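Local coordinates for protein lysyl oxidase (Pichia pastoris, PDB 1W7C) that probably oxidises primary amines, peptidyl lysine among them, as a copper enzyme carrying a built-in topaquinone cofactor, at residues A[603-608]-A[632-637]; A[540-545]-A[597-602]; A[495-500]-A[643-648]. All coordinates share one frame; numbering follows the deposited sequence.

Contact 1: residues A[603-608]-A[632-637]; sequences FLTKHK and AFLDDE. With CA (calcium ion), chain E.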
loop_
_atom_site.group_PDB
_atom_site.type_symbol
_atom_site.label_atom_id
_atom_site.label_comp_id
_atom_site.label_asym_id
_atom_site.label_seq_id
_atom_site.Cartn_x
_atom_site.Cartn_y
_atom_site.Cartn_z
ATOM N N PHE A 603 -3.833 -19.182 -5.942
ATOM C CA PHE A 603 -4.411 -20.366 -6.540
ATOM C C PHE A 603 -5.906 -20.360 -6.303
ATOM O O PHE A 603 -6.386 -19.914 -5.266
ATOM C CB PHE A 603 -3.850 -21.633 -5.888
ATOM C CG PHE A 603 -2.398 -21.901 -6.212
ATOM C CD1 PHE A 603 -1.387 -21.348 -5.428
ATOM C CD2 PHE A 603 -2.050 -22.653 -7.289
ATOM C CE1 PHE A 603 -0.057 -21.573 -5.762
ATOM C CE2 PHE A 603 -0.733 -22.896 -7.605
ATOM C CZ PHE A 603 0.278 -22.331 -6.859
ATOM N N LEU A 604 -6.648 -20.848 -7.292
ATOM C CA LEU A 604 -8.114 -21.037 -7.166
ATOM C C LEU A 604 -8.434 -22.507 -7.193
ATOM O O LEU A 604 -7.971 -23.214 -8.115
ATOM C CB LEU A 604 -8.794 -20.356 -8.358
ATOM C CG LEU A 604 -8.556 -18.847 -8.461
ATOM C CD1 LEU A 604 -9.129 -18.316 -9.769
ATOM C CD2 LEU A 604 -9.145 -18.072 -7.313
ATOM N N THR A 605 -9.167 -23.005 -6.201
ATOM C CA THR A 605 -9.552 -24.400 -6.171
ATOM C C THR A 605 -11.021 -24.570 -5.880
ATOM O O THR A 605 -11.697 -23.664 -5.366
ATOM C CB THR A 605 -8.762 -25.191 -5.131
ATOM O OG1 THR A 605 -9.119 -24.719 -3.817
ATOM C CG2 THR A 605 -7.233 -25.039 -5.323
ATOM N N LYS A 606 -11.526 -25.769 -6.158
ATOM C CA LYS A 606 -12.864 -26.167 -5.752
ATOM C C LYS A 606 -12.855 -26.469 -4.265
ATOM O O LYS A 606 -12.069 -27.268 -3.793
ATOM C CB LYS A 606 -13.322 -27.359 -6.598
ATOM C CG LYS A 606 -14.607 -27.999 -6.178
ATOM C CD LYS A 606 -14.879 -29.263 -7.034
ATOM C CE LYS A 606 -16.070 -30.015 -6.630
ATOM N NZ LYS A 606 -16.285 -31.072 -7.615
ATOM N N HIS A 607 -13.782 -25.877 -3.543
ATOM C CA HIS A 607 -13.876 -26.082 -2.107
ATOM C C HIS A 607 -14.071 -27.554 -1.785
ATOM O O HIS A 607 -14.916 -28.206 -2.393
ATOM C CB HIS A 607 -15.052 -25.340 -1.503
ATOM C CG HIS A 607 -15.148 -25.521 -0.022
ATOM N ND1 HIS A 607 -15.774 -26.604 0.555
ATOM C CD2 HIS A 607 -14.562 -24.842 0.985
ATOM C CE1 HIS A 607 -15.601 -26.555 1.867
ATOM N NE2 HIS A 607 -14.893 -25.473 2.158
ATOM N N LYS A 608 -13.318 -28.073 -0.820
ATOM C CA LYS A 608 -13.543 -29.420 -0.277
ATOM C C LYS A 608 -13.266 -29.410 1.212
ATOM O O LYS A 608 -12.308 -28.802 1.685
ATOM C CB LYS A 608 -12.630 -30.430 -0.946
ATOM C CG LYS A 608 -12.900 -30.652 -2.438
ATOM C CD LYS A 608 -11.993 -31.662 -3.093
ATOM C CE LYS A 608 -12.372 -31.846 -4.547
ATOM N NZ LYS A 608 -11.535 -32.789 -5.310
ATOM N N ALA A 632 -1.774 -31.489 -4.381
ATOM C CA ALA A 632 -2.837 -32.476 -4.519
ATOM C C ALA A 632 -4.198 -31.806 -4.768
ATOM O O ALA A 632 -5.119 -32.426 -5.303
ATOM C CB ALA A 632 -2.901 -33.375 -3.297
ATOM N N PHE A 633 -4.353 -30.542 -4.341
ATOM C CA PHE A 633 -5.615 -29.841 -4.545
ATOM C C PHE A 633 -5.855 -29.486 -6.023
ATOM O O PHE A 633 -6.981 -29.222 -6.422
ATOM C CB PHE A 633 -5.644 -28.484 -3.820
ATOM C CG PHE A 633 -5.502 -28.522 -2.314
ATOM C CD1 PHE A 633 -5.308 -29.704 -1.603
ATOM C CD2 PHE A 633 -5.575 -27.319 -1.603
ATOM C CE1 PHE A 633 -5.165 -29.641 -0.185
ATOM C CE2 PHE A 633 -5.425 -27.283 -0.214
ATOM C CZ PHE A 633 -5.265 -28.463 0.489
ATOM N N LEU A 634 -4.779 -29.461 -6.810
ATOM C CA LEU A 634 -4.775 -28.952 -8.164
ATOM C C LEU A 634 -4.857 -30.101 -9.135
ATOM O O LEU A 634 -3.848 -30.661 -9.560
ATOM C CB LEU A 634 -3.490 -28.142 -8.397
ATOM C CG LEU A 634 -3.306 -26.963 -7.460
ATOM C CD1 LEU A 634 -1.889 -26.387 -7.560
ATOM C CD2 LEU A 634 -4.367 -25.889 -7.720
ATOM N N ASP A 635 -6.084 -30.444 -9.481
ATOM C CA ASP A 635 -6.363 -31.633 -10.297
ATOM C C ASP A 635 -7.382 -31.316 -11.387
ATOM O O ASP A 635 -8.166 -32.155 -11.816
ATOM C CB ASP A 635 -6.734 -32.843 -9.424
ATOM C CG ASP A 635 -7.746 -32.533 -8.356
ATOM O OD1 ASP A 635 -7.877 -33.364 -7.416
ATOM O OD2 ASP A 635 -8.440 -31.512 -8.385
ATOM N N ASP A 636 -7.273 -30.091 -11.914
ATOM C CA ASP A 636 -7.931 -29.677 -13.154
ATOM C C ASP A 636 -9.450 -29.703 -13.041
ATOM O O ASP A 636 -10.150 -29.807 -14.046
ATOM C CB ASP A 636 -7.492 -30.568 -14.328
ATOM C CG ASP A 636 -7.949 -30.051 -15.658
ATOM O OD1 ASP A 636 -7.816 -28.801 -15.867
ATOM O OD2 ASP A 636 -8.415 -30.858 -16.566
ATOM N N GLU A 637 -9.962 -29.522 -11.847
ATOM C CA GLU A 637 -11.401 -29.568 -11.673
ATOM C C GLU A 637 -12.049 -28.301 -12.217
ATOM O O GLU A 637 -11.454 -27.233 -12.200
ATOM C CB GLU A 637 -11.798 -29.797 -10.226
ATOM C CG GLU A 637 -11.461 -31.201 -9.738
ATOM C CD GLU A 637 -11.772 -31.412 -8.272
ATOM O OE1 GLU A 637 -11.313 -30.599 -7.455
ATOM O OE2 GLU A 637 -12.449 -32.411 -7.931
HETATM CA CA CA E . -9.193 -29.787 -6.971
HETATM O O HOH W 1 -14.964 -33.324 -6.477
HETATM O O HOH W 2 -10.137 -28.977 -4.917
HETATM O O HOH W 3 -8.896 -31.675 -5.489
#
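Lys608 and Glu637 meet from opposite directions beside a calcium ion, which Glu637 binds at the same time. Lys608 NZ lies 2.8 Å from Glu637 OE2, on the syn side of that oxygen and 24° out of the carboxylate plane, and makes a weaker bond to OE1. Glu637 OE1 binds calcium at 2.3 Å, while OE2 takes the stronger lysine bond. Lys606, extended along its whole length, crosses Glu637 at about a right angle; its CD rests 3.8 Å from Glu637 OE1, and a water links its NZ to Glu637 OE2.

The 632-637 loop supplies two more ligands, the carbonyl Phe633 O and Asp635 OD2, the latter 2.4 Å from calcium. With chi1 at 47°, the carboxylate of Asp635 sits between its backbone N and carbonyl carbon and turns OD2 to the metal. One of two calcium-bound waters bridges Lys608 NZ and Asp635 OD1; the oxygen of the other lies 2.8 Å from Lys606 O. Both oxygens of Glu540 complete the site, and Glu540 OE2 also accepts from the backbone N of Lys606, so the strand, in the second shell, positions a first-shell oxygen.

Toward the start of strand 603-606 the contact becomes apolar. Leu634 sets CD1 3.7 Å from Phe603 CE2, obliquely to the ring, and CD2 3.8 Å from Thr605 CG2. Thr605 turns this methyl to the loop, while OG1 bonds to Trp647 NE1. Phe603 also packs edge-to-face on Phe630.

Three carboxylates thus converge on one calcium, bringing Asp635 OD2 within 3.2 Å of Glu637 OE1. The metal probably offsets much of that negative charge, and Lys608, with Lys606 close by, is likely to balance the remainder and keep Glu637 ionised.

Contact 2: residues A[540-545]-A[597-602]; sequences EDFNGI and WARSNL. With CA (calcium ion), chain E.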
loop_
_atom_site.group_PDB
_atom_site.type_symbol
_atom_site.label_atom_id
_atom_site.label_comp_id
_atom_site.label_asym_id
_atom_site.label_seq_id
_atom_site.Cartn_x
_atom_site.Cartn_y
_atom_site.Cartn_z
ATOM N N GLU A 540 -9.161 -25.509 -12.524
ATOM C CA GLU A 540 -8.016 -25.314 -11.658
ATOM C C GLU A 540 -6.748 -25.354 -12.538
ATOM O O GLU A 540 -6.568 -26.252 -13.357
ATOM C CB GLU A 540 -7.956 -26.428 -10.613
ATOM C CG GLU A 540 -9.103 -26.417 -9.654
ATOM C CD GLU A 540 -9.149 -27.626 -8.727
ATOM O OE1 GLU A 540 -8.679 -28.717 -9.147
ATOM O OE2 GLU A 540 -9.665 -27.459 -7.586
ATOM N N ASP A 541 -5.866 -24.388 -12.296
ATOM C CA ASP A 541 -4.615 -24.252 -13.057
ATOM C C ASP A 541 -3.460 -24.646 -12.136
ATOM O O ASP A 541 -3.251 -24.032 -11.092
ATOM C CB ASP A 541 -4.485 -22.816 -13.574
ATOM C CG ASP A 541 -3.353 -22.637 -14.544
ATOM O OD1 ASP A 541 -2.398 -23.475 -14.595
ATOM O OD2 ASP A 541 -3.386 -21.692 -15.351
ATOM N N PHE A 542 -2.714 -25.679 -12.493
ATOM C CA PHE A 542 -1.594 -26.124 -11.682
ATOM C C PHE A 542 -0.560 -25.020 -11.468
ATOM O O PHE A 542 0.098 -24.975 -10.456
ATOM C CB PHE A 542 -0.924 -27.329 -12.339
ATOM C CG PHE A 542 0.123 -27.953 -11.483
ATOM C CD1 PHE A 542 -0.225 -28.837 -10.479
ATOM C CD2 PHE A 542 1.451 -27.606 -11.637
ATOM C CE1 PHE A 542 0.732 -29.376 -9.663
ATOM C CE2 PHE A 542 2.434 -28.147 -10.799
ATOM C CZ PHE A 542 2.076 -29.042 -9.838
ATOM N N ASN A 543 -0.419 -24.134 -12.449
ATOM C CA ASN A 543 0.550 -23.041 -12.400
ATOM C C ASN A 543 0.159 -21.926 -11.438
ATOM O O ASN A 543 0.971 -21.050 -11.134
ATOM C CB ASN A 543 0.742 -22.432 -13.800
ATOM C CG ASN A 543 1.373 -23.379 -14.762
ATOM O OD1 ASN A 543 2.092 -24.285 -14.380
ATOM N ND2 ASN A 543 1.118 -23.158 -16.030
ATOM N N GLY A 544 -1.089 -21.898 -10.942
ATOM C CA GLY A 544 -1.598 -20.767 -10.196
ATOM C C GLY A 544 -1.730 -19.536 -11.065
ATOM O O GLY A 544 -1.639 -19.604 -12.293
ATOM N N ILE A 545 -1.947 -18.420 -10.410
ATOM C CA ILE A 545 -2.132 -17.147 -11.036
ATOM C C ILE A 545 -1.080 -16.209 -10.476
ATOM O O ILE A 545 -0.944 -16.084 -9.266
ATOM C CB ILE A 545 -3.533 -16.583 -10.750
ATOM C CG1 ILE A 545 -4.589 -17.443 -11.429
ATOM C CG2 ILE A 545 -3.650 -15.107 -11.188
ATOM C CD1 ILE A 545 -5.956 -17.293 -10.877
ATOM N N TRP A 597 2.286 -24.343 -2.089
ATOM C CA TRP A 597 1.433 -23.188 -2.318
ATOM C C TRP A 597 2.206 -21.891 -2.531
ATOM O O TRP A 597 1.619 -20.924 -2.994
ATOM C CB TRP A 597 0.508 -22.988 -1.080
ATOM C CG TRP A 597 1.256 -22.873 0.205
ATOM C CD1 TRP A 597 1.604 -23.911 1.009
ATOM C CD2 TRP A 597 1.923 -21.736 0.698
ATOM N NE1 TRP A 597 2.414 -23.470 2.014
ATOM C CE2 TRP A 597 2.621 -22.125 1.844
ATOM C CE3 TRP A 597 1.949 -20.380 0.331
ATOM C CZ2 TRP A 597 3.353 -21.226 2.614
ATOM C CZ3 TRP A 597 2.661 -19.486 1.129
ATOM C CH2 TRP A 597 3.344 -19.918 2.247
ATOM N N ALA A 598 3.507 -21.873 -2.211
ATOM C CA ALA A 598 4.249 -20.607 -2.089
ATOM C C ALA A 598 4.949 -20.152 -3.375
ATOM O O ALA A 598 5.683 -19.195 -3.366
ATOM C CB ALA A 598 5.223 -20.690 -0.943
ATOM N N ARG A 599 4.623 -20.802 -4.488
ATOM C CA ARG A 599 5.331 -20.662 -5.747
ATOM C C ARG A 599 4.670 -19.751 -6.787
ATOM O O ARG A 599 5.310 -19.456 -7.797
ATOM C CB ARG A 599 5.530 -22.038 -6.382
ATOM C CG ARG A 599 4.238 -22.822 -6.644
ATOM C CD ARG A 599 4.502 -24.229 -7.101
ATOM N NE ARG A 599 3.270 -25.041 -7.130
ATOM C CZ ARG A 599 2.440 -25.081 -8.147
ATOM N NH1 ARG A 599 2.681 -24.428 -9.267
ATOM N NH2 ARG A 599 1.377 -25.849 -8.065
ATOM N N SER A 600 3.436 -19.309 -6.504
ATOM C CA SER A 600 2.704 -18.382 -7.359
ATOM C C SER A 600 2.024 -17.390 -6.452
ATOM O O SER A 600 1.982 -17.578 -5.248
ATOM C CB SER A 600 1.662 -19.126 -8.202
ATOM O OG SER A 600 2.346 -20.105 -8.978
ATOM N N ASN A 601 1.461 -16.326 -7.015
ATOM C CA ASN A 601 0.768 -15.345 -6.175
ATOM C C ASN A 601 -0.540 -15.840 -5.541
ATOM O O ASN A 601 -0.872 -15.469 -4.425
ATOM C CB ASN A 601 0.489 -14.051 -6.942
ATOM C CG ASN A 601 1.725 -13.300 -7.351
ATOM O OD1 ASN A 601 1.860 -12.940 -8.537
ATOM N ND2 ASN A 601 2.596 -13.015 -6.417
ATOM N N LEU A 602 -1.290 -16.649 -6.303
ATOM C CA LEU A 602 -2.568 -17.142 -5.827
ATOM C C LEU A 602 -2.990 -18.391 -6.602
ATOM O O LEU A 602 -2.545 -18.653 -7.730
ATOM C CB LEU A 602 -3.639 -16.095 -5.787
ATOM C CG LEU A 602 -4.700 -15.641 -6.733
ATOM C CD1 LEU A 602 -5.615 -16.665 -7.255
ATOM C CD2 LEU A 602 -5.559 -14.628 -5.957
HETATM CA CA CA E . -9.193 -29.787 -6.971
HETATM O O HOH W 2 -10.137 -28.977 -4.917
HETATM O O HOH W 3 -8.896 -31.675 -5.489
#
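Ile545 and Leu602 pair as a single antiparallel hydrogen-bonded bridge, Ile545 N to Leu602 O at 2.8 Å and Leu602 N to Ile545 O at 3.0 Å. Asn601 and Leu602 both face Ile545, a classic beta bulge. Just before the bridge, Asp541 to Gly544 form a type I turn, within which Asp541 OD1 accepts from Asn543 N as an Asx turn.

Arg599 grips the turn end-on: NH1 and NH2 both donate to Phe542 O, at 2.9 and 2.8 Å, nearly in the guanidinium plane. Its chain, extended from CG to NE (chi2 -173°, chi3 170°), carries the guanidinium there. The group lies over one face of the Phe542 ring, planes 28° apart, a cation-pi stack with NH2 above the ring centre; NH2 also bonds to Asn631. Replacing Arg599 by an alanine would probably leave Phe542 O without these two donors and its ring without the stacked cation. Ser600 OG donates to Asn543 O at 2.7 Å, from above the carbonyl plane. Ile545 CD1 and Leu602 CD1 touch at 3.7 Å.

Glu540, just ahead of the turn, chelates calcium through both carboxylate oxygens: a bulged beta bridge and arginine-held turn beside a calcium site of the copper amine oxidase enzyme domain.

Contact 3: residues A[495-500]-A[643-648]; sequences KVDLDV and DIVAWV. With CA (calcium ion), chain D.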
loop_
_atom_site.group_PDB
_atom_site.type_symbol
_atom_site.label_atom_id
_atom_site.label_comp_id
_atom_site.label_asym_id
_atom_site.label_seq_id
_atom_site.Cartn_x
_atom_site.Cartn_y
_atom_site.Cartn_z
ATOM N N LYS A 495 -6.273 -18.591 3.234
ATOM C CA LYS A 495 -7.446 -19.241 2.664
ATOM C C LYS A 495 -8.577 -18.222 2.649
ATOM O O LYS A 495 -9.001 -17.748 3.716
ATOM C CB LYS A 495 -7.830 -20.458 3.489
ATOM C CG LYS A 495 -8.930 -21.290 2.887
ATOM C CD LYS A 495 -9.331 -22.399 3.856
ATOM C CE LYS A 495 -10.364 -23.372 3.259
ATOM N NZ LYS A 495 -10.803 -24.338 4.327
ATOM N N VAL A 496 -9.027 -17.838 1.459
ATOM C CA VAL A 496 -10.038 -16.812 1.291
ATOM C C VAL A 496 -11.225 -17.472 0.598
ATOM O O VAL A 496 -11.310 -17.536 -0.642
ATOM C CB VAL A 496 -9.489 -15.619 0.444
ATOM C CG1 VAL A 496 -10.507 -14.508 0.349
ATOM C CG2 VAL A 496 -8.179 -15.065 1.009
ATOM N N ASP A 497 -12.141 -17.995 1.393
ATOM C CA ASP A 497 -13.285 -18.715 0.863
ATOM C C ASP A 497 -14.427 -17.722 0.672
ATOM O O ASP A 497 -15.417 -17.678 1.399
ATOM C CB ASP A 497 -13.649 -19.882 1.767
ATOM C CG ASP A 497 -14.786 -20.689 1.257
ATOM O OD1 ASP A 497 -15.189 -20.510 0.055
ATOM O OD2 ASP A 497 -15.307 -21.558 2.007
ATOM N N LEU A 498 -14.285 -16.943 -0.391
ATOM C CA LEU A 498 -15.318 -16.024 -0.866
ATOM C C LEU A 498 -16.499 -16.873 -1.322
ATOM O O LEU A 498 -16.293 -17.851 -2.045
ATOM C CB LEU A 498 -14.782 -15.167 -2.049
ATOM C CG LEU A 498 -14.010 -13.919 -1.604
ATOM C CD1 LEU A 498 -12.969 -13.545 -2.679
ATOM C CD2 LEU A 498 -14.939 -12.769 -1.350
ATOM N N ASP A 499 -17.700 -16.432 -0.997
ATOM C CA ASP A 499 -18.948 -17.028 -1.464
ATOM C C ASP A 499 -19.804 -15.823 -1.920
ATOM O O ASP A 499 -20.598 -15.268 -1.140
ATOM C CB ASP A 499 -19.696 -17.761 -0.339
ATOM C CG ASP A 499 -19.137 -19.118 0.009
ATOM O OD1 ASP A 499 -18.259 -19.676 -0.689
ATOM O OD2 ASP A 499 -19.614 -19.679 1.060
ATOM N N VAL A 500 -19.548 -15.343 -3.118
ATOM C CA VAL A 500 -20.178 -14.117 -3.580
ATOM C C VAL A 500 -21.558 -14.402 -4.144
ATOM O O VAL A 500 -21.695 -15.089 -5.147
ATOM C CB VAL A 500 -19.299 -13.412 -4.644
ATOM C CG1 VAL A 500 -19.928 -12.101 -5.024
ATOM C CG2 VAL A 500 -17.912 -13.202 -4.095
ATOM N N ASP A 643 -18.222 -23.936 -5.918
ATOM C CA ASP A 643 -17.740 -23.251 -4.710
ATOM C C ASP A 643 -16.224 -23.155 -4.819
ATOM O O ASP A 643 -15.522 -24.181 -4.867
ATOM C CB ASP A 643 -18.150 -24.060 -3.502
ATOM C CG ASP A 643 -17.836 -23.386 -2.215
ATOM O OD1 ASP A 643 -17.125 -22.358 -2.222
ATOM O OD2 ASP A 643 -18.313 -23.830 -1.127
ATOM N N ILE A 644 -15.735 -21.927 -4.945
ATOM C CA ILE A 644 -14.335 -21.635 -5.184
ATOM C C ILE A 644 -13.730 -21.130 -3.880
ATOM O O ILE A 644 -14.368 -20.422 -3.073
ATOM C CB ILE A 644 -14.210 -20.562 -6.305
ATOM C CG1 ILE A 644 -14.793 -21.102 -7.613
ATOM C CG2 ILE A 644 -12.745 -20.135 -6.499
ATOM C CD1 ILE A 644 -14.894 -20.099 -8.724
ATOM N N VAL A 645 -12.467 -21.505 -3.690
ATOM C CA VAL A 645 -11.621 -20.956 -2.635
ATOM C C VAL A 645 -10.394 -20.321 -3.323
ATOM O O VAL A 645 -9.807 -20.912 -4.242
ATOM C CB VAL A 645 -11.104 -22.078 -1.685
ATOM C CG1 VAL A 645 -10.167 -21.538 -0.629
ATOM C CG2 VAL A 645 -12.256 -22.835 -1.092
ATOM N N ALA A 646 -10.057 -19.094 -2.897
ATOM C CA ALA A 646 -8.819 -18.462 -3.333
ATOM C C ALA A 646 -7.806 -18.595 -2.205
ATOM O O ALA A 646 -8.061 -18.262 -1.091
ATOM C CB ALA A 646 -9.032 -17.000 -3.687
ATOM N N TRP A 647 -6.632 -19.085 -2.571
ATOM C CA TRP A 647 -5.502 -19.221 -1.633
ATOM C C TRP A 647 -4.530 -18.124 -2.086
ATOM O O TRP A 647 -3.906 -18.248 -3.155
ATOM C CB TRP A 647 -4.878 -20.636 -1.770
ATOM C CG TRP A 647 -5.851 -21.766 -1.575
ATOM C CD1 TRP A 647 -6.600 -22.305 -2.543
ATOM C CD2 TRP A 647 -6.132 -22.525 -0.371
ATOM N NE1 TRP A 647 -7.388 -23.303 -2.028
ATOM C CE2 TRP A 647 -7.120 -23.465 -0.698
ATOM C CE3 TRP A 647 -5.694 -22.455 0.953
ATOM C CZ2 TRP A 647 -7.629 -24.384 0.221
ATOM C CZ3 TRP A 647 -6.192 -23.365 1.880
ATOM C CH2 TRP A 647 -7.173 -24.315 1.513
ATOM N N VAL A 648 -4.472 -17.049 -1.285
ATOM C CA VAL A 648 -3.836 -15.812 -1.655
ATOM C C VAL A 648 -2.567 -15.626 -0.862
ATOM O O VAL A 648 -2.570 -15.752 0.352
ATOM C CB VAL A 648 -4.771 -14.600 -1.431
ATOM C CG1 VAL A 648 -4.086 -13.361 -1.879
ATOM C CG2 VAL A 648 -6.095 -14.809 -2.161
HETATM CA CA CA D . -16.379 -20.188 -1.859
HETATM O O HOH W 4 -17.573 -19.781 -3.928
#
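Asp497 and Asp643 reach the same calcium ion from two antiparallel strands. Asp497 OD1, Asp499 OD1 and Asp643 OD1 each bind at 2.3 Å, the carbonyls Leu498 O and Ile644 O at 2.4 Å, and a water held by Ile644 N is the sixth ligand. Asp497 and Asp643 hold CG anti to the backbone N (chi1 -178° and -174°), each placing OD1 on the metal. Their OD2 atoms and that of Asp499 all form salt bridges with Lys65, which probably eases their crowding.

Backbone bonds join Val496 and Ala646 in both directions, Val496 N to Ala646 O at 2.8 Å and Ala646 N to Val496 O at 3.0 Å. These are neighbouring strands of the copper amine oxidase enzyme domain; the pairing gives way to an inverse gamma turn centred on Asp497, where the metal site begins.

Apolar contacts occupy both faces of the sheet. On one, the extended Lys495 lies alongside Trp647, its CG over the six-membered ring, 3.9 Å from the centroid, in a CH-pi contact. Val645 CG1 packs on that face too, while Lys495 NZ goes on to Glu334. On the other, Val496 CG2 meets Val648 CG2 at 3.8 Å.

Overall arrangement
All three contacts lie in the copper amine oxidase enzyme domain, on the same side of the chain's centre. Contacts 1 and 2 have centres about 10 Å apart and follow each other: contact 2 closes before contact 1 opens, and both fall within the span between the two segments of contact 3. They share one calcium, with ligands from 540-545 and 632-637. Contact 3, its centre about 11 Å from contact 1 and 14 Å from contact 2, holds the other calcium. Strand 642-654 pairs with both 488-498 and 602-606, so the two metal sites sit beside neighbouring strands, one calcium joining two loops, the other the ends of two strands, each pair distant in sequence.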